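Local coordinates for protein diaminopropionate ammonia-lyase (Escherichia coli, PDB 4D9I) that catalyses the pyridoxal phosphate-dependent alpha,beta-elimination of both L- and D-2,3-diaminopropionate to pyruvate and ammonia, at residues A207-E212 and G238-Y243; K30-F35 and G81-A86; L228-V233 and A287-G292; S255-P260 and N304-F309. One frame throughout, in Å; residues are numbered along the deposited sequence.

Overall arrangement
All four contacts are buried, and three of them gather around the mixed sheet of the pyridoxal phosphate-binding fold. Interactions 3 and 4 share that sheet directly: their strands 226-230 and 254-260 are neighbours in it, with A231 packing on I257. Interaction 1 lies on the sheet, joining helices 208-220 and 235-248; its L241 reaches both L229 and S255. Farther out, interaction 2 joins helices 26-36 and 81-93, tied to interaction 1 by the D211-R33 salt bridge. The chemistry changes with place: strand and hydroxyl hydrogen bonds in interaction 4, largely apolar helix packing in interactions 1 and 2, and close backbone packing beside the cofactor in interaction 3.

Interaction 1. Residues A207-E212 and G238-Y243; sequences ATLADE and GGVLGY
Both oxygens of the D211 carboxylate have partners. OD1 lies 2.9 Å from OH of Y243, at most a weak hydrogen bond, since the hydroxyl proton has another acceptor within reach, while OD2 makes a salt bridge with R33, the stronger mate. With CG of D211 turned anti to its own N (chi1 -177°), the carboxylate reaches the hydroxyl end of the tyrosine, its plane 69° from that of the ring. The ring itself leans on the helix backbone: D211 N stands 3.6 Å above one face, displaced toward the rim, and A207 O is over the same face. That N-H is already used by A207 O. A210 CB comes in obliquely, 3.5 Å from Y243 CD1. In this fold type II enzyme, helices 208-220 and 235-248 follow one another on either side of strand 226-230 in the chain and lie side by side, their local axes 8.9 Å apart and crossing at -36°. Farther along the seam V240 divides its branches, CG1 resting 4.0 Å from A210 CB and CG2 4.1 Å from L209 CG. Where A207 packs, its CB meets G239 O at 4.1 Å and Y243 CB at 4.2 Å.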
loop_
_atom_site.group_PDB
_atom_site.type_symbol
_atom_site.label_atom_id
_atom_site.label_comp_id
_atom_site.label_asym_id
_atom_site.label_seq_id
_atom_site.Cartn_x
_atom_site.Cartn_y
_atom_site.Cartn_z
ATOM N N ALA B 207 -6.079 14.445 25.167
ATOM C CA ALA B 207 -4.732 15.026 25.271
ATOM C C ALA B 207 -3.641 14.016 25.630
ATOM O O ALA B 207 -2.434 14.307 25.455
ATOM C CB ALA B 207 -4.731 16.183 26.263
ATOM N N THR B 208 -4.043 12.874 26.176
ATOM C CA THR B 208 -3.121 11.757 26.425
ATOM C C THR B 208 -2.279 11.428 25.194
ATOM O O THR B 208 -1.099 11.150 25.332
ATOM C CB THR B 208 -3.868 10.482 26.907
ATOM O OG1 THR B 208 -4.261 10.661 28.270
ATOM C CG2 THR B 208 -2.999 9.240 26.842
ATOM N N LEU B 209 -2.892 11.448 24.009
ATOM C CA LEU B 209 -2.159 11.115 22.775
ATOM C C LEU B 209 -1.093 12.158 22.498
ATOM O O LEU B 209 -0.035 11.831 21.971
ATOM C CB LEU B 209 -3.094 10.908 21.571
ATOM C CG LEU B 209 -3.712 12.107 20.838
ATOM C CD1 LEU B 209 -2.793 12.596 19.737
ATOM C CD2 LEU B 209 -5.085 11.743 20.271
ATOM N N ALA B 210 -1.373 13.411 22.858
ATOM C CA ALA B 210 -0.397 14.479 22.676
ATOM C C ALA B 210 0.721 14.377 23.737
ATOM O O ALA B 210 1.918 14.539 23.407
ATOM C CB ALA B 210 -1.080 15.843 22.736
ATOM N N ASP B 211 0.340 14.100 24.992
ATOM C CA ASP B 211 1.333 13.866 26.063
ATOM C C ASP B 211 2.314 12.745 25.670
ATOM O O ASP B 211 3.540 12.917 25.764
ATOM C CB ASP B 211 0.662 13.560 27.407
ATOM C CG ASP B 211 1.676 13.390 28.545
ATOM O OD1 ASP B 211 1.995 14.397 29.187
ATOM O OD2 ASP B 211 2.173 12.268 28.789
ATOM N N GLU B 212 1.768 11.621 25.211
ATOM C CA GLU B 212 2.591 10.505 24.733
ATOM C C GLU B 212 3.521 10.918 23.603
ATOM O O GLU B 212 4.705 10.587 23.629
ATOM C CB GLU B 212 1.730 9.340 24.242
ATOM C CG GLU B 212 0.977 8.585 25.321
ATOM C CD GLU B 212 0.037 7.553 24.730
ATOM O OE1 GLU B 212 0.074 7.374 23.472
ATOM O OE2 GLU B 212 -0.722 6.908 25.511
ATOM N N GLY B 238 -8.957 20.831 19.285
ATOM C CA GLY B 238 -8.944 21.760 20.425
ATOM C C GLY B 238 -8.141 21.191 21.592
ATOM O O GLY B 238 -7.227 21.831 22.107
ATOM N N GLY B 239 -8.476 19.956 21.976
ATOM C CA GLY B 239 -7.826 19.279 23.100
ATOM C C GLY B 239 -6.331 19.104 22.882
ATOM O O GLY B 239 -5.515 19.400 23.767
ATOM N N VAL B 240 -5.978 18.634 21.689
ATOM C CA VAL B 240 -4.588 18.352 21.355
ATOM C C VAL B 240 -3.755 19.638 21.138
ATOM O O VAL B 240 -2.644 19.733 21.649
ATOM C CB VAL B 240 -4.539 17.396 20.152
ATOM C CG1 VAL B 240 -3.133 17.267 19.563
ATOM C CG2 VAL B 240 -5.064 16.018 20.584
ATOM N N LEU B 241 -4.291 20.611 20.398
ATOM C CA LEU B 241 -3.565 21.870 20.178
ATOM C C LEU B 241 -3.428 22.609 21.506
ATOM O O LEU B 241 -2.410 23.264 21.771
ATOM C CB LEU B 241 -4.210 22.742 19.081
ATOM C CG LEU B 241 -3.467 24.047 18.739
ATOM C CD1 LEU B 241 -2.103 23.822 18.076
ATOM C CD2 LEU B 241 -4.305 25.008 17.905
ATOM N N GLY B 242 -4.431 22.464 22.365
ATOM C CA GLY B 242 -4.374 23.098 23.688
ATOM C C GLY B 242 -3.178 22.587 24.474
ATOM O O GLY B 242 -2.411 23.382 25.027
ATOM N N TYR B 243 -3.004 21.262 24.484
ATOM C CA TYR B 243 -1.871 20.632 25.175
ATOM C C TYR B 243 -0.543 21.050 24.542
ATOM O O TYR B 243 0.361 21.472 25.249
ATOM C CB TYR B 243 -1.972 19.107 25.185
ATOM C CG TYR B 243 -0.736 18.419 25.770
ATOM C CD1 TYR B 243 0.359 18.075 24.973
ATOM C CD2 TYR B 243 -0.653 18.148 27.131
ATOM C CE1 TYR B 243 1.489 17.469 25.519
ATOM C CE2 TYR B 243 0.465 17.532 27.677
ATOM C CZ TYR B 243 1.530 17.195 26.868
ATOM O OH TYR B 243 2.621 16.586 27.450
#

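Interaction 2. Residues K30-F35 and G81-A86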
loop_
_atom_site.group_PDB
_atom_site.type_symbol
_atom_site.label_atom_id
_atom_site.label_comp_id
_atom_site.label_asym_id
_atom_site.label_seq_id
_atom_site.Cartn_x
_atom_site.Cartn_y
_atom_site.Cartn_z
ATOM N N LYS B 30 -1.826 15.151 31.921
ATOM C CA LYS B 30 -1.089 14.237 32.806
ATOM C C LYS B 30 -2.060 13.412 33.676
ATOM O O LYS B 30 -1.892 12.192 33.829
ATOM C CB LYS B 30 -0.094 14.995 33.682
ATOM N N LEU B 31 -3.082 14.086 34.204
ATOM C CA LEU B 31 -4.125 13.447 35.014
ATOM C C LEU B 31 -4.891 12.398 34.202
ATOM O O LEU B 31 -5.078 11.266 34.659
ATOM C CB LEU B 31 -5.082 14.491 35.596
ATOM C CG LEU B 31 -4.526 15.435 36.673
ATOM C CD1 LEU B 31 -5.542 16.514 37.033
ATOM C CD2 LEU B 31 -4.114 14.658 37.921
ATOM N N ALA B 32 -5.311 12.767 32.993
ATOM C CA ALA B 32 -5.984 11.818 32.112
ATOM C C ALA B 32 -5.085 10.608 31.828
ATOM O O ALA B 32 -5.519 9.461 31.951
ATOM C CB ALA B 32 -6.426 12.492 30.817
ATOM N N ARG B 33 -3.821 10.860 31.491
ATOM C CA ARG B 33 -2.905 9.761 31.185
ATOM C C ARG B 33 -2.705 8.780 32.350
ATOM O O ARG B 33 -2.658 7.561 32.144
ATOM C CB ARG B 33 -1.552 10.276 30.686
ATOM C CG ARG B 33 -0.659 9.138 30.220
ATOM C CD ARG B 33 0.559 9.629 29.470
ATOM N NE ARG B 33 1.375 8.495 29.070
ATOM C CZ ARG B 33 2.573 8.597 28.521
ATOM N NH1 ARG B 33 3.108 9.794 28.297
ATOM N NH2 ARG B 33 3.237 7.496 28.202
ATOM N N GLN B 34 -2.558 9.323 33.556
ATOM C CA GLN B 34 -2.514 8.534 34.787
ATOM C C GLN B 34 -3.712 7.590 34.906
ATOM O O GLN B 34 -3.561 6.435 35.332
ATOM C CB GLN B 34 -2.503 9.458 36.000
ATOM C CG GLN B 34 -1.203 10.222 36.237
ATOM C CD GLN B 34 -1.329 11.180 37.425
ATOM O OE1 GLN B 34 -1.439 10.752 38.577
ATOM N NE2 GLN B 34 -1.329 12.484 37.142
ATOM N N PHE B 35 -4.890 8.096 34.522
ATOM C CA PHE B 35 -6.121 7.311 34.475
ATOM C C PHE B 35 -6.013 6.205 33.433
ATOM O O PHE B 35 -6.234 5.042 33.748
ATOM C CB PHE B 35 -7.329 8.214 34.176
ATOM C CG PHE B 35 -8.560 7.462 33.763
ATOM C CD1 PHE B 35 -9.384 6.885 34.712
ATOM C CD2 PHE B 35 -8.893 7.331 32.414
ATOM C CE1 PHE B 35 -10.510 6.178 34.338
ATOM C CE2 PHE B 35 -10.027 6.628 32.032
ATOM C CZ PHE B 35 -10.834 6.051 32.999
ATOM N N GLY B 81 -13.870 9.392 25.454
ATOM C CA GLY B 81 -15.146 8.817 25.846
ATOM C C GLY B 81 -15.057 8.046 27.152
ATOM O O GLY B 81 -15.887 8.237 28.057
ATOM N N ALA B 82 -14.053 7.187 27.262
ATOM C CA ALA B 82 -13.873 6.413 28.492
ATOM C C ALA B 82 -13.586 7.285 29.708
ATOM O O ALA B 82 -14.058 6.984 30.808
ATOM C CB ALA B 82 -12.796 5.339 28.319
ATOM N N TYR B 83 -12.824 8.364 29.510
ATOM C CA TYR B 83 -12.489 9.285 30.604
ATOM C C TYR B 83 -13.754 9.976 31.116
ATOM O O TYR B 83 -13.982 10.052 32.324
ATOM C CB TYR B 83 -11.462 10.316 30.146
ATOM C CG TYR B 83 -10.798 11.115 31.255
ATOM C CD1 TYR B 83 -10.265 10.486 32.391
ATOM C CD2 TYR B 83 -10.643 12.499 31.137
ATOM C CE1 TYR B 83 -9.636 11.224 33.386
ATOM C CE2 TYR B 83 -9.999 13.238 32.120
ATOM C CZ TYR B 83 -9.504 12.596 33.238
ATOM O OH TYR B 83 -8.875 13.339 34.200
ATOM N N ALA B 84 -14.585 10.444 30.190
ATOM C CA ALA B 84 -15.838 11.064 30.552
ATOM C C ALA B 84 -16.777 10.096 31.259
ATOM O O ALA B 84 -17.424 10.455 32.247
ATOM C CB ALA B 84 -16.500 11.661 29.327
ATOM N N ILE B 85 -16.857 8.868 30.763
ATOM C CA ILE B 85 -17.736 7.868 31.360
ATOM C C ILE B 85 -17.316 7.517 32.800
ATOM O O ILE B 85 -18.158 7.394 33.717
ATOM C CB ILE B 85 -17.883 6.653 30.414
ATOM C CG1 ILE B 85 -18.892 7.028 29.314
ATOM C CG2 ILE B 85 -18.390 5.431 31.171
ATOM C CD1 ILE B 85 -18.518 6.538 27.940
ATOM N N ALA B 86 -16.011 7.385 33.001
ATOM C CA ALA B 86 -15.459 7.115 34.324
ATOM C C ALA B 86 -15.673 8.318 35.248
ATOM O O ALA B 86 -16.037 8.148 36.410
ATOM C CB ALA B 86 -13.972 6.774 34.213
#
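F35 and Y83 reach across from two helices that cross almost at right angles, 87° between their local axes: the F35 ring is the bump that enters a hollow lined by A82, Y83 and A86, while the Y83 ring lies against A32. Swung anti to the backbone N (chi1 165°), F35 brings its CZ to rest 3.4 Å from A86 CB and 4.0 Å from A82 O, while CD2 lies 3.4 Å from Y83 CD1, which sits over one face of the phenylalanine. The two ring planes are inclined at 53°, their centroids 5.2 Å apart. In the other direction Y83 extends toward the small side chain of A32, whose CB lies 3.8 Å above one face of the tyrosine in a CH-pi contact, displaced toward the rim. The hydroxyl end passes on to L31, Y83 OH lying 4.2 Å from L31 CB. No hydrogen bond crosses, and the fit depends on shape. Cut back to an alanine, F35 would probably leave a gap beside A86 CB and leave the Y83 ring freer to turn. I97 adds to the apolar surround of F35 and A86. Behind the contact, A32 and R33 touch helix 208-220, while helix 81-93 rests on helix 122-133 through A82 and I85 and on helix 197-206 through A84.

Interaction 3. Residues L228-V233 and A287-G292; sequences LLQAGV and AGLACG
This is a close packing of the end of strand 226-230 and the turn after it against a loop, without a hydrogen bond between them, at the cofactor site of a fold type II pyridoxal phosphate enzyme. G232 lies just beyond the strand, in the glycine-rich turn that leads into helix 235-248, and meets the loop that carries L289 and C291. The turn holds phosphate: N of G232 and N of V233 each donate a hydrogen bond to phosphate oxygens of the pyridoxal-lysine at position 77. A290 O comes within 3.4 Å of G232 C. Any side chain on G232 would run into the carbonyl oxygens of G288 and A290, so this close approach probably depends on the residue being a glycine. G288 calls for glycine for a different reason: at phi 103° a side chain would press on the carbonyl O of A287. Its N bonds to D120 OD1, the probable proton acceptor for the L-isomer. G288 O and A290 O both accept from the amine of a Tris molecule, probably from the crystallisation liquor, which places this loop at the active-site pocket. L289 wedges in from the side, CD2 lying 3.5 Å from G232 N and 3.9 Å from Q230 CB. The Q230 chain bends away at chi2 (-89°), and its NE2 goes to S339 O and I374 O. C291, disulfide-bonded to C265, turns its SG anti to its backbone N and past the turn, 4.0 Å from V233 CA, while its CB lies 3.2 Å from G232 O.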
loop_
_atom_site.group_PDB
_atom_site.type_symbol
_atom_site.label_atom_id
_atom_site.label_comp_id
_atom_site.label_asym_id
_atom_site.label_seq_id
_atom_site.Cartn_x
_atom_site.Cartn_y
_atom_site.Cartn_z
ATOM N N LEU B 228 -0.399 19.076 11.946
ATOM C CA LEU B 228 -1.614 19.035 11.164
ATOM C C LEU B 228 -2.664 18.298 11.970
ATOM O O LEU B 228 -2.435 17.176 12.441
ATOM C CB LEU B 228 -1.392 18.385 9.791
ATOM C CG LEU B 228 -0.892 19.405 8.739
ATOM C CD1 LEU B 228 0.583 19.728 8.955
ATOM C CD2 LEU B 228 -1.108 18.925 7.302
ATOM N N LEU B 229 -3.810 18.939 12.136
ATOM C CA LEU B 229 -4.875 18.376 12.933
ATOM C C LEU B 229 -6.173 18.383 12.128
ATOM O O LEU B 229 -6.720 19.449 11.823
ATOM C CB LEU B 229 -5.022 19.181 14.252
ATOM C CG LEU B 229 -3.845 19.135 15.245
ATOM C CD1 LEU B 229 -4.031 20.163 16.372
ATOM C CD2 LEU B 229 -3.685 17.728 15.822
ATOM N N GLN B 230 -6.671 17.199 11.795
ATOM C CA GLN B 230 -7.961 17.083 11.119
ATOM C C GLN B 230 -9.082 17.422 12.096
ATOM O O GLN B 230 -8.985 17.106 13.279
ATOM C CB GLN B 230 -8.172 15.689 10.501
ATOM C CG GLN B 230 -8.110 14.495 11.456
ATOM C CD GLN B 230 -6.690 13.956 11.608
ATOM O OE1 GLN B 230 -5.853 14.588 12.237
ATOM N NE2 GLN B 230 -6.422 12.797 11.027
ATOM N N ALA B 231 -10.135 18.075 11.613
ATOM C CA ALA B 231 -11.172 18.567 12.525
ATOM C C ALA B 231 -12.569 18.346 12.014
ATOM O O ALA B 231 -12.934 18.822 10.928
ATOM C CB ALA B 231 -10.958 20.039 12.822
ATOM N N GLY B 232 -13.351 17.619 12.804
ATOM C CA GLY B 232 -14.778 17.485 12.560
ATOM C C GLY B 232 -15.414 18.691 13.209
ATOM O O GLY B 232 -15.476 19.758 12.601
ATOM N N VAL B 233 -15.841 18.527 14.465
ATOM C CA VAL B 233 -16.257 19.676 15.286
ATOM C C VAL B 233 -15.074 20.348 15.976
ATOM O O VAL B 233 -15.218 21.443 16.524
ATOM C CB VAL B 233 -17.290 19.311 16.374
ATOM C CG1 VAL B 233 -18.630 18.925 15.738
ATOM C CG2 VAL B 233 -16.751 18.228 17.303
ATOM N N ALA B 287 -16.470 9.607 7.677
ATOM C CA ALA B 287 -16.815 9.337 9.074
ATOM C C ALA B 287 -15.740 9.886 10.019
ATOM O O ALA B 287 -14.544 9.711 9.779
ATOM C CB ALA B 287 -17.036 7.842 9.285
ATOM N N GLY B 288 -16.166 10.578 11.073
ATOM C CA GLY B 288 -15.216 11.178 12.005
ATOM C C GLY B 288 -15.047 12.672 11.811
ATOM O O GLY B 288 -14.798 13.412 12.774
ATOM N N LEU B 289 -15.198 13.142 10.578
ATOM C CA LEU B 289 -15.008 14.571 10.333
ATOM C C LEU B 289 -16.298 15.326 10.001
ATOM O O LEU B 289 -16.257 16.334 9.292
ATOM C CB LEU B 289 -13.896 14.817 9.292
ATOM C CG LEU B 289 -12.496 14.309 9.674
ATOM C CD1 LEU B 289 -11.513 14.497 8.521
ATOM C CD2 LEU B 289 -11.957 14.928 10.960
ATOM N N ALA B 290 -17.429 14.850 10.530
ATOM C CA ALA B 290 -18.700 15.544 10.358
ATOM C C ALA B 290 -18.733 16.785 11.239
ATOM O O ALA B 290 -18.152 16.808 12.332
ATOM C CB ALA B 290 -19.883 14.630 10.676
ATOM N N CYS B 291 -19.405 17.820 10.755
ATOM C CA CYS B 291 -19.595 19.024 11.536
ATOM C C CYS B 291 -20.937 19.693 11.230
ATOM O O CYS B 291 -21.265 19.943 10.076
ATOM C CB CYS B 291 -18.443 20.009 11.314
ATOM S SG CYS B 291 -18.505 21.422 12.453
ATOM N N GLY B 292 -21.709 19.971 12.270
ATOM C CA GLY B 292 -22.889 20.825 12.140
ATOM C C GLY B 292 -22.439 22.253 12.390
ATOM O O GLY B 292 -22.472 23.107 11.499
#

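Interaction 4. Residues S255-P260 and N304-F309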
loop_
_atom_site.group_PDB
_atom_site.type_symbol
_atom_site.label_atom_id
_atom_site.label_comp_id
_atom_site.label_asym_id
_atom_site.label_seq_id
_atom_site.Cartn_x
_atom_site.Cartn_y
_atom_site.Cartn_z
ATOM N N SER B 255 0.503 25.398 13.448
ATOM C CA SER B 255 -0.577 24.433 13.472
ATOM C C SER B 255 -1.514 24.663 12.309
ATOM O O SER B 255 -1.912 25.795 12.024
ATOM C CB SER B 255 -1.355 24.514 14.800
ATOM O OG SER B 255 -1.828 25.826 15.025
ATOM N N ILE B 256 -1.891 23.566 11.673
ATOM C CA ILE B 256 -2.736 23.595 10.505
ATOM C C ILE B 256 -3.933 22.679 10.765
ATOM O O ILE B 256 -3.768 21.483 10.971
ATOM C CB ILE B 256 -1.973 23.110 9.240
ATOM C CG1 ILE B 256 -0.739 23.990 8.974
ATOM C CG2 ILE B 256 -2.877 23.172 8.034
ATOM C CD1 ILE B 256 0.367 23.272 8.217
ATOM N N ILE B 257 -5.123 23.263 10.723
ATOM C CA ILE B 257 -6.389 22.539 10.903
ATOM C C ILE B 257 -6.883 22.122 9.521
ATOM O O ILE B 257 -6.892 22.934 8.578
ATOM C CB ILE B 257 -7.429 23.446 11.589
ATOM C CG1 ILE B 257 -6.798 24.196 12.777
ATOM C CG2 ILE B 257 -8.663 22.650 12.016
ATOM C CD1 ILE B 257 -6.094 23.319 13.805
ATOM N N VAL B 258 -7.254 20.849 9.395
ATOM C CA VAL B 258 -7.622 20.293 8.115
ATOM C C VAL B 258 -9.071 19.796 8.080
ATOM O O VAL B 258 -9.476 18.967 8.897
ATOM C CB VAL B 258 -6.654 19.138 7.743
ATOM C CG1 VAL B 258 -6.993 18.593 6.365
ATOM C CG2 VAL B 258 -5.225 19.646 7.787
ATOM N N GLU B 259 -9.829 20.282 7.106
ATOM C CA GLU B 259 -11.210 19.872 6.918
ATOM C C GLU B 259 -11.557 19.589 5.459
ATOM O O GLU B 259 -11.056 20.251 4.562
ATOM C CB GLU B 259 -12.179 20.945 7.444
ATOM C CG GLU B 259 -12.135 21.154 8.936
ATOM C CD GLU B 259 -13.071 22.259 9.362
ATOM O OE1 GLU B 259 -12.887 23.407 8.895
ATOM O OE2 GLU B 259 -14.001 21.974 10.135
ATOM N N PRO B 260 -12.421 18.595 5.228
ATOM C CA PRO B 260 -13.046 18.420 3.910
ATOM C C PRO B 260 -13.984 19.598 3.628
ATOM O O PRO B 260 -14.660 20.102 4.552
ATOM C CB PRO B 260 -13.847 17.116 4.040
ATOM C CG PRO B 260 -13.824 16.725 5.479
ATOM C CD PRO B 260 -12.901 17.633 6.242
ATOM N N ASN B 304 -8.043 31.148 18.793
ATOM C CA ASN B 304 -6.918 31.744 19.507
ATOM C C ASN B 304 -5.539 31.332 19.020
ATOM O O ASN B 304 -4.652 32.172 18.890
ATOM C CB ASN B 304 -7.015 31.441 20.996
ATOM C CG ASN B 304 -8.103 32.237 21.679
ATOM O OD1 ASN B 304 -8.838 32.991 21.045
ATOM N ND2 ASN B 304 -8.218 32.061 22.987
ATOM N N CYS B 305 -5.371 30.045 18.740
ATOM C CA CYS B 305 -4.044 29.453 18.670
ATOM C C CYS B 305 -3.665 28.765 17.350
ATOM O O CYS B 305 -2.476 28.513 17.108
ATOM C CB CYS B 305 -3.858 28.480 19.835
ATOM S SG CYS B 305 -3.583 29.301 21.410
ATOM N N ALA B 306 -4.648 28.440 16.512
ATOM C CA ALA B 306 -4.360 27.800 15.216
ATOM C C ALA B 306 -3.674 28.771 14.256
ATOM O O ALA B 306 -4.039 29.937 14.178
ATOM C CB ALA B 306 -5.631 27.259 14.589
ATOM N N THR B 307 -2.690 28.292 13.505
ATOM C CA THR B 307 -1.973 29.185 12.603
ATOM C C THR B 307 -2.755 29.345 11.304
ATOM O O THR B 307 -2.932 30.457 10.811
ATOM C CB THR B 307 -0.539 28.691 12.309
ATOM O OG1 THR B 307 0.066 28.237 13.530
ATOM C CG2 THR B 307 0.304 29.827 11.696
ATOM N N GLN B 308 -3.249 28.225 10.781
ATOM C CA GLN B 308 -3.933 28.192 9.505
ATOM C C GLN B 308 -5.071 27.186 9.479
ATOM O O GLN B 308 -5.063 26.194 10.201
ATOM C CB GLN B 308 -2.937 27.851 8.390
ATOM C CG GLN B 308 -2.124 29.046 7.917
ATOM C CD GLN B 308 -0.907 28.642 7.108
ATOM O OE1 GLN B 308 -0.498 27.476 7.117
ATOM N NE2 GLN B 308 -0.316 29.598 6.414
ATOM N N PHE B 309 -6.048 27.455 8.628
ATOM C CA PHE B 309 -7.124 26.515 8.362
ATOM C C PHE B 309 -7.025 26.069 6.912
ATOM O O PHE B 309 -6.764 26.888 6.040
ATOM C CB PHE B 309 -8.466 27.193 8.595
ATOM C CG PHE B 309 -8.575 27.872 9.928
ATOM C CD1 PHE B 309 -8.631 29.255 10.012
ATOM C CD2 PHE B 309 -8.613 27.126 11.100
ATOM C CE1 PHE B 309 -8.738 29.894 11.245
ATOM C CE2 PHE B 309 -8.715 27.760 12.335
ATOM C CZ PHE B 309 -8.773 29.136 12.404
HETATM O O HOH W 1 -0.217 26.779 17.027
#
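S255 and T307 face each other through several bonds at the start of a parallel strand pairing. S255 N donates to T307 OG1 at 2.9 Å, and S255 O receives Q308 N at 3.0 Å, nearly in line with the carbonyl. T307 N is shared: it makes a weak bond to S255 O and a sounder one, 3.0 Å, to S255 OG. The S255 OG sits between the backbone N and the carbonyl carbon (chi1 56°), which turns it toward T307 N, and it also donates to a water that in turn donates to C305 O. One step on, I257 N meets Q308 O at 3.0 Å in an almost straight bond, 175° at the hydrogen. With an alanine in place of S255, T307 N would probably be left with its weak carbonyl bond, and the water would lose its donor. On one face of the sheet I256 and Q308 lie side by side, and OE1 of Q308 is fixed by H254 NE2. On the other, I257 CG1 packs 3.7 Å from A306 CB and 3.8 Å from F309 CD2. Behind this second face stands I266 of helix 265-272, touching both I257 and F309. Helix 296-305 gives way at A306 to strand 308-312, so the serine and threonine hydroxyls, with the water, give partners to S255 N, T307 N and C305 O where the chain passes from helix to strand.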